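Local coordinates for protein dipeptide Epimerase (Enterococcus faecalis V583, PDB 3JVA) that belongs to the mandelate racemase/muconate lactonizing enzyme family of the enolase superfamily and binds a magnesium ion in its barrel domain, at residues I3-V8 / A72-N77; K197-A202 / K227-Q232. One frame throughout, in Å; residues are numbered along the deposited sequence.

In the fold
Two contacts far apart in one chain illustrate how a two-domain enzyme is tied together locally, domain by domain. From the N terminus, strand 3-21 opens the N-terminal domain; the chain then runs through the antiparallel sheet and helix 59-73 before interaction 1 brings residues 72-77 back onto 3-8, closing a long loop. The chain continues through helices 81-91 and 96-114 before entering the barrel domain, where helix 196-206, strand 213-215 and helix 223-232 follow one another, and interaction 2 closes a much shorter loop between the two helices. The loops neither nest nor cross: the first is complete before the second begins. The centres of the contacts lie about 48 Å apart, on opposite sides of the chain's centre.

Interaction 1 of 2, residues I3-V8 / A72-N77; sequences IKQVHV and AIIGLN
I3 and I73 meet through their far ends, CD1 to CD1 at 3.7 Å, the two chains meeting at a slant. On I73 the branch reaches that spot because CG1 sits between the backbone N and the carbonyl carbon (chi1 63°), which brings CD1 nearer the strand than the start of the side chain would suggest. V6 approaches the same methyl at about a right angle, its CG2 lying 4.0 Å from I73 CD1, so I3 and V6 both touch the I73 methyl from the strand. They belong to strand 3-21, an inner strand of the antiparallel sheet in the enolase-type N-terminal domain, where I3 and V6 also touch I36 and V34 of strand 29-38.

I74 lies on the other flank, its CG2 3.6 Å from both I3 O and K4 O, while its CD1 reaches the amide oxygen of Q5. The bend at chi2 of Q5 folds that amide back, and OE1 accepts the N-H of V6 at 2.9 Å through an in-plane lone pair; Q71 NE2 is a second donor to it. K4 and Q5 both pair with E37, a classic beta bulge.

Two backbone bonds bracket I3. Its N donates to L76 O, a nearly straight bond (2.8 Å, 163° at the hydrogen), and its O receives G75 N at 2.8 Å. The loop that offers these groups is a type II turn from I73 to L76, closed by L76 N to I73 O; G75, at the third position of the turn, has the positive phi (94°) that a type II turn has there.

Interaction 2 of 2, residues K197-A202 / K227-Q232; sequences KDAVKA and KYVTSQ
V200 packs into the neighbouring helix with one methyl: CG2 lies 3.8 Å from Y228 CE2 and 3.8 Å from Q232 CB, meeting the tyrosine at about a right angle. Chi1 of 172° sets CG1 anti to the backbone N and leaves CG2, beside that N, as the branch that meets Y228 and Q232. Beside it A199 CB touches V229 CG2 at 3.9 Å, and V229 also rests on I237 of strand 236-239.

The lysine chain and the tyrosine also pack together. K197, extended beyond CG, crosses the ring obliquely, bringing CG to 3.8 Å from Y228 CE2 and CE to 3.6 Å from Y228 OH. Within its own helix, Q232 CG lies over one ring face, offset toward the rim. These are successive outer helices of the (beta/alpha)-barrel domain, joined through strand 213-215; their short segments run in the same general direction, inclined at 31° with axes 9.2 Å apart at closest approach.

The polar ends of K197 and Y228 turn to a neighbouring subunit. K197 NZ forms a salt bridge with D259 of the third subunit and hydrogen bonds to backbone oxygens there, while Y228 OH bonds to N234 ND2 of that same subunit. Within helix 223-232, S231 OG donates to Y228 O at 2.8 Å, from 30° off the carbonyl plane.

Interaction 1 of 2, residues I3-V8 / A72-N77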
ATOM      1  N   ILE B   3     -45.321  -1.611 -23.524  1.00 24.18           N
ATOM      2  CA  ILE B   3     -45.139  -2.963 -24.036  1.00 23.24           C
ATOM      3  C   ILE B   3     -46.428  -3.770 -23.901  1.00 23.17           C
ATOM      4  O   ILE B   3     -46.993  -3.881 -22.817  1.00 24.60           O
ATOM      5  CB  ILE B   3     -44.005  -3.695 -23.278  1.00 22.78           C
ATOM      6  CG1 ILE B   3     -42.665  -3.014 -23.576  1.00 22.43           C
ATOM      7  CG2 ILE B   3     -43.972  -5.176 -23.675  1.00 22.35           C
ATOM      8  CD1 ILE B   3     -41.490  -3.607 -22.811  1.00 23.08           C
ATOM      9  N   LYS B   4     -46.895  -4.323 -25.013  1.00 23.58           N
ATOM     10  CA  LYS B   4     -48.115  -5.123 -24.996  1.00 24.95           C
ATOM     11  C   LYS B   4     -47.789  -6.600 -24.838  1.00 25.62           C
ATOM     12  O   LYS B   4     -48.419  -7.313 -24.058  1.00 24.49           O
ATOM     13  CB  LYS B   4     -48.909  -4.923 -26.289  1.00 27.38           C
ATOM     14  CG  LYS B   4     -50.165  -5.780 -26.362  1.00 30.80           C
ATOM     15  CD  LYS B   4     -50.936  -5.559 -27.649  1.00 35.91           C
ATOM     16  CE  LYS B   4     -52.191  -6.424 -27.676  1.00 37.29           C
ATOM     17  NZ  LYS B   4     -53.001  -6.195 -28.904  1.00 40.66           N
ATOM     18  N   GLN B   5     -46.792  -7.062 -25.581  1.00 25.73           N
ATOM     19  CA  GLN B   5     -46.418  -8.463 -25.516  1.00 26.58           C
ATOM     20  C   GLN B   5     -44.979  -8.645 -25.962  1.00 25.64           C
ATOM     21  O   GLN B   5     -44.429  -7.816 -26.688  1.00 24.83           O
ATOM     22  CB  GLN B   5     -47.354  -9.291 -26.405  1.00 29.62           C
ATOM     23  CG  GLN B   5     -47.168 -10.801 -26.306  1.00 33.53           C
ATOM     24  CD  GLN B   5     -47.297 -11.314 -24.884  1.00 35.44           C
ATOM     25  OE1 GLN B   5     -46.325 -11.343 -24.133  1.00 35.34           O
ATOM     26  NE2 GLN B   5     -48.508 -11.706 -24.502  1.00 37.40           N
ATOM     27  N   VAL B   6     -44.376  -9.732 -25.503  1.00 24.26           N
ATOM     28  CA  VAL B   6     -43.003 -10.068 -25.842  1.00 24.23           C
ATOM     29  C   VAL B   6     -43.024 -11.459 -26.465  1.00 24.94           C
ATOM     30  O   VAL B   6     -43.420 -12.425 -25.821  1.00 25.95           O
ATOM     31  CB  VAL B   6     -42.107 -10.088 -24.581  1.00 24.38           C
ATOM     32  CG1 VAL B   6     -40.698 -10.541 -24.949  1.00 23.72           C
ATOM     33  CG2 VAL B   6     -42.074  -8.699 -23.943  1.00 24.32           C
ATOM     34  N   HIS B   7     -42.604 -11.554 -27.720  1.00 23.82           N
ATOM     35  CA  HIS B   7     -42.584 -12.826 -28.437  1.00 25.48           C
ATOM     36  C   HIS B   7     -41.147 -13.293 -28.626  1.00 25.79           C
ATOM     37  O   HIS B   7     -40.273 -12.484 -28.927  1.00 26.46           O
ATOM     38  CB  HIS B   7     -43.238 -12.655 -29.813  1.00 26.78           C
ATOM     39  CG  HIS B   7     -44.565 -11.961 -29.769  1.00 29.78           C
ATOM     40  ND1 HIS B   7     -44.757 -10.688 -30.259  1.00 32.07           N
ATOM     41  CD2 HIS B   7     -45.762 -12.358 -29.274  1.00 31.02           C
ATOM     42  CE1 HIS B   7     -46.016 -10.329 -30.070  1.00 29.61           C
ATOM     43  NE2 HIS B   7     -46.647 -11.325 -29.474  1.00 30.49           N
ATOM     44  N   VAL B   8     -40.897 -14.587 -28.439  1.00 23.89           N
ATOM     45  CA  VAL B   8     -39.548 -15.111 -28.632  1.00 26.16           C
ATOM     46  C   VAL B   8     -39.561 -16.367 -29.491  1.00 25.05           C
ATOM     47  O   VAL B   8     -40.483 -17.179 -29.409  1.00 25.50           O
ATOM     48  CB  VAL B   8     -38.839 -15.432 -27.287  1.00 27.23           C
ATOM     49  CG1 VAL B   8     -39.509 -16.603 -26.596  1.00 30.52           C
ATOM     50  CG2 VAL B   8     -37.358 -15.736 -27.544  1.00 26.75           C
ATOM     51  N   ALA B  72     -42.787 -10.131 -17.299  1.00 24.33           N
ATOM     52  CA  ALA B  72     -42.581  -9.190 -16.208  1.00 23.58           C
ATOM     53  C   ALA B  72     -42.505  -7.742 -16.672  1.00 23.85           C
ATOM     54  O   ALA B  72     -42.702  -6.827 -15.874  1.00 24.66           O
ATOM     55  CB  ALA B  72     -41.316  -9.550 -15.439  1.00 24.28           C
ATOM     56  N   ILE B  73     -42.215  -7.519 -17.952  1.00 22.37           N
ATOM     57  CA  ILE B  73     -42.122  -6.145 -18.437  1.00 22.33           C
ATOM     58  C   ILE B  73     -43.352  -5.649 -19.200  1.00 23.53           C
ATOM     59  O   ILE B  73     -43.376  -4.512 -19.661  1.00 23.63           O
ATOM     60  CB  ILE B  73     -40.855  -5.924 -19.315  1.00 23.27           C
ATOM     61  CG1 ILE B  73     -40.919  -6.782 -20.577  1.00 24.08           C
ATOM     62  CG2 ILE B  73     -39.604  -6.249 -18.508  1.00 23.08           C
ATOM     63  CD1 ILE B  73     -39.716  -6.574 -21.506  1.00 24.70           C
ATOM     64  N   ILE B  74     -44.377  -6.485 -19.331  1.00 24.57           N
ATOM     65  CA  ILE B  74     -45.581  -6.039 -20.028  1.00 25.10           C
ATOM     66  C   ILE B  74     -46.115  -4.818 -19.283  1.00 25.24           C
ATOM     67  O   ILE B  74     -46.150  -4.799 -18.051  1.00 25.34           O
ATOM     68  CB  ILE B  74     -46.668  -7.142 -20.063  1.00 26.48           C
ATOM     69  CG1 ILE B  74     -46.194  -8.303 -20.943  1.00 28.52           C
ATOM     70  CG2 ILE B  74     -47.980  -6.570 -20.603  1.00 25.91           C
ATOM     71  CD1 ILE B  74     -47.139  -9.473 -20.986  1.00 32.99           C
ATOM     72  N   GLY B  75     -46.499  -3.787 -20.027  1.00 24.23           N
ATOM     73  CA  GLY B  75     -47.018  -2.589 -19.389  1.00 24.96           C
ATOM     74  C   GLY B  75     -45.982  -1.502 -19.142  1.00 25.40           C
ATOM     75  O   GLY B  75     -46.340  -0.366 -18.831  1.00 26.77           O
ATOM     76  N   LEU B  76     -44.701  -1.841 -19.264  1.00 23.31           N
ATOM     77  CA  LEU B  76     -43.636  -0.861 -19.061  1.00 23.20           C
ATOM     78  C   LEU B  76     -43.356  -0.103 -20.354  1.00 22.28           C
ATOM     79  O   LEU B  76     -43.682  -0.572 -21.444  1.00 22.40           O
ATOM     80  CB  LEU B  76     -42.346  -1.550 -18.597  1.00 24.03           C
ATOM     81  CG  LEU B  76     -42.401  -2.320 -17.275  1.00 25.96           C
ATOM     82  CD1 LEU B  76     -41.035  -2.929 -16.979  1.00 24.74           C
ATOM     83  CD2 LEU B  76     -42.815  -1.387 -16.156  1.00 27.07           C
ATOM     84  N   ASN B  77     -42.761   1.077 -20.216  1.00 21.55           N
ATOM     85  CA  ASN B  77     -42.405   1.912 -21.362  1.00 21.47           C
ATOM     86  C   ASN B  77     -41.007   1.481 -21.795  1.00 21.28           C
ATOM     87  O   ASN B  77     -40.107   1.395 -20.965  1.00 21.73           O
ATOM     88  CB  ASN B  77     -42.360   3.381 -20.942  1.00 23.25           C
ATOM     89  CG  ASN B  77     -42.217   4.320 -22.119  1.00 24.81           C
ATOM     90  OD1 ASN B  77     -41.509   4.024 -23.083  1.00 24.90           O
ATOM     91  ND2 ASN B  77     -42.878   5.472 -22.039  1.00 26.57           N
TER

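Interaction 2 of 2, residues K197-A202 / K227-Q232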
ATOM      1  N   LYS B 197       3.955 -15.821 -17.669  1.00 26.25           N
ATOM      2  CA  LYS B 197       5.289 -15.778 -18.250  1.00 25.34           C
ATOM      3  C   LYS B 197       5.393 -16.430 -19.628  1.00 25.44           C
ATOM      4  O   LYS B 197       6.190 -15.995 -20.462  1.00 25.54           O
ATOM      5  CB  LYS B 197       6.302 -16.359 -17.262  1.00 25.94           C
ATOM      6  CG  LYS B 197       6.454 -15.443 -16.045  1.00 26.43           C
ATOM      7  CD  LYS B 197       7.576 -15.843 -15.109  1.00 24.95           C
ATOM      8  CE  LYS B 197       7.790 -14.748 -14.067  1.00 25.73           C
ATOM      9  NZ  LYS B 197       8.893 -15.044 -13.116  1.00 22.76           N
ATOM     10  N   ASP B 198       4.585 -17.457 -19.875  1.00 23.99           N
ATOM     11  CA  ASP B 198       4.585 -18.105 -21.185  1.00 24.57           C
ATOM     12  C   ASP B 198       4.010 -17.110 -22.187  1.00 25.03           C
ATOM     13  O   ASP B 198       4.465 -17.025 -23.329  1.00 24.03           O
ATOM     14  CB  ASP B 198       3.709 -19.361 -21.180  1.00 24.23           C
ATOM     15  CG  ASP B 198       4.440 -20.585 -20.666  1.00 28.57           C
ATOM     16  OD1 ASP B 198       5.657 -20.491 -20.402  1.00 28.20           O
ATOM     17  OD2 ASP B 198       3.791 -21.643 -20.537  1.00 28.99           O
ATOM     18  N   ALA B 199       2.994 -16.366 -21.750  1.00 24.14           N
ATOM     19  CA  ALA B 199       2.342 -15.375 -22.602  1.00 24.14           C
ATOM     20  C   ALA B 199       3.325 -14.313 -23.080  1.00 24.35           C
ATOM     21  O   ALA B 199       3.331 -13.945 -24.251  1.00 24.36           O
ATOM     22  CB  ALA B 199       1.181 -14.711 -21.852  1.00 24.44           C
ATOM     23  N   VAL B 200       4.153 -13.810 -22.170  1.00 24.42           N
ATOM     24  CA  VAL B 200       5.131 -12.795 -22.542  1.00 24.87           C
ATOM     25  C   VAL B 200       6.053 -13.350 -23.623  1.00 25.38           C
ATOM     26  O   VAL B 200       6.364 -12.672 -24.599  1.00 25.89           O
ATOM     27  CB  VAL B 200       5.970 -12.359 -21.318  1.00 25.31           C
ATOM     28  CG1 VAL B 200       7.110 -11.440 -21.751  1.00 25.22           C
ATOM     29  CG2 VAL B 200       5.073 -11.645 -20.320  1.00 22.99           C
ATOM     30  N   LYS B 201       6.468 -14.599 -23.445  1.00 25.31           N
ATOM     31  CA  LYS B 201       7.358 -15.269 -24.391  1.00 26.51           C
ATOM     32  C   LYS B 201       6.705 -15.380 -25.769  1.00 25.91           C
ATOM     33  O   LYS B 201       7.285 -14.987 -26.782  1.00 23.63           O
ATOM     34  CB  LYS B 201       7.683 -16.673 -23.874  1.00 28.44           C
ATOM     35  CG  LYS B 201       8.953 -17.294 -24.442  1.00 35.05           C
ATOM     36  CD  LYS B 201       9.045 -18.790 -24.105  1.00 36.85           C
ATOM     37  CE  LYS B 201       8.620 -19.095 -22.663  1.00 38.86           C
ATOM     38  NZ  LYS B 201       9.359 -18.299 -21.640  1.00 42.51           N
ATOM     39  N   ALA B 202       5.485 -15.910 -25.791  1.00 24.72           N
ATOM     40  CA  ALA B 202       4.757 -16.102 -27.041  1.00 24.68           C
ATOM     41  C   ALA B 202       4.464 -14.786 -27.751  1.00 24.90           C
ATOM     42  O   ALA B 202       4.663 -14.664 -28.959  1.00 24.62           O
ATOM     43  CB  ALA B 202       3.452 -16.856 -26.776  1.00 23.82           C
ATOM     44  N   LYS B 227      -2.255  -8.340 -15.849  1.00 25.99           N
ATOM     45  CA  LYS B 227      -1.570  -7.080 -15.592  1.00 27.23           C
ATOM     46  C   LYS B 227      -0.068  -7.246 -15.858  1.00 25.48           C
ATOM     47  O   LYS B 227       0.577  -6.362 -16.418  1.00 24.81           O
ATOM     48  CB  LYS B 227      -1.808  -6.671 -14.132  1.00 30.22           C
ATOM     49  CG  LYS B 227      -0.945  -5.537 -13.595  1.00 36.10           C
ATOM     50  CD  LYS B 227      -1.298  -4.202 -14.203  1.00 39.77           C
ATOM     51  CE  LYS B 227      -0.893  -3.063 -13.272  1.00 42.60           C
ATOM     52  NZ  LYS B 227       0.546  -3.121 -12.892  1.00 45.13           N
ATOM     53  N   TYR B 228       0.473  -8.391 -15.454  1.00 26.04           N
ATOM     54  CA  TYR B 228       1.890  -8.689 -15.646  1.00 24.24           C
ATOM     55  C   TYR B 228       2.228  -8.676 -17.134  1.00 23.18           C
ATOM     56  O   TYR B 228       3.191  -8.045 -17.556  1.00 24.32           O
ATOM     57  CB  TYR B 228       2.221 -10.066 -15.056  1.00 25.33           C
ATOM     58  CG  TYR B 228       3.649 -10.511 -15.312  1.00 26.68           C
ATOM     59  CD1 TYR B 228       4.713  -9.953 -14.605  1.00 27.42           C
ATOM     60  CD2 TYR B 228       3.931 -11.482 -16.273  1.00 27.04           C
ATOM     61  CE1 TYR B 228       6.034 -10.353 -14.851  1.00 27.90           C
ATOM     62  CE2 TYR B 228       5.250 -11.891 -16.525  1.00 27.86           C
ATOM     63  CZ  TYR B 228       6.292 -11.322 -15.808  1.00 26.52           C
ATOM     64  OH  TYR B 228       7.591 -11.725 -16.040  1.00 23.85           O
ATOM     65  N   VAL B 229       1.432  -9.380 -17.930  1.00 22.54           N
ATOM     66  CA  VAL B 229       1.671  -9.424 -19.368  1.00 21.54           C
ATOM     67  C   VAL B 229       1.658  -8.022 -19.968  1.00 22.81           C
ATOM     68  O   VAL B 229       2.588  -7.619 -20.662  1.00 21.64           O
ATOM     69  CB  VAL B 229       0.606 -10.276 -20.081  1.00 22.12           C
ATOM     70  CG1 VAL B 229       0.866 -10.284 -21.582  1.00 20.19           C
ATOM     71  CG2 VAL B 229       0.627 -11.687 -19.532  1.00 21.51           C
ATOM     72  N   THR B 230       0.599  -7.274 -19.687  1.00 22.56           N
ATOM     73  CA  THR B 230       0.474  -5.922 -20.202  1.00 23.17           C
ATOM     74  C   THR B 230       1.706  -5.077 -19.899  1.00 24.07           C
ATOM     75  O   THR B 230       2.200  -4.348 -20.761  1.00 24.19           O
ATOM     76  CB  THR B 230      -0.763  -5.237 -19.602  1.00 23.20           C
ATOM     77  OG1 THR B 230      -1.928  -5.983 -19.969  1.00 23.06           O
ATOM     78  CG2 THR B 230      -0.885  -3.803 -20.106  1.00 23.12           C
ATOM     79  N   SER B 231       2.207  -5.196 -18.676  1.00 24.75           N
ATOM     80  CA  SER B 231       3.361  -4.421 -18.240  1.00 26.37           C
ATOM     81  C   SER B 231       4.704  -4.934 -18.757  1.00 26.82           C
ATOM     82  O   SER B 231       5.706  -4.232 -18.659  1.00 27.64           O
ATOM     83  CB  SER B 231       3.403  -4.377 -16.712  1.00 27.87           C
ATOM     84  OG  SER B 231       3.750  -5.644 -16.175  1.00 32.63           O
ATOM     85  N   GLN B 232       4.733  -6.144 -19.307  1.00 25.94           N
ATOM     86  CA  GLN B 232       5.996  -6.699 -19.790  1.00 26.94           C
ATOM     87  C   GLN B 232       6.215  -6.670 -21.297  1.00 27.56           C
ATOM     88  O   GLN B 232       7.350  -6.821 -21.759  1.00 29.36           O
ATOM     89  CB  GLN B 232       6.158  -8.138 -19.294  1.00 27.20           C
ATOM     90  CG  GLN B 232       6.276  -8.270 -17.784  1.00 30.56           C
ATOM     91  CD  GLN B 232       7.454  -7.499 -17.227  1.00 35.05           C
ATOM     92  OE1 GLN B 232       8.561  -7.555 -17.771  1.00 35.86           O
ATOM     93  NE2 GLN B 232       7.228  -6.778 -16.133  1.00 34.62           N
TER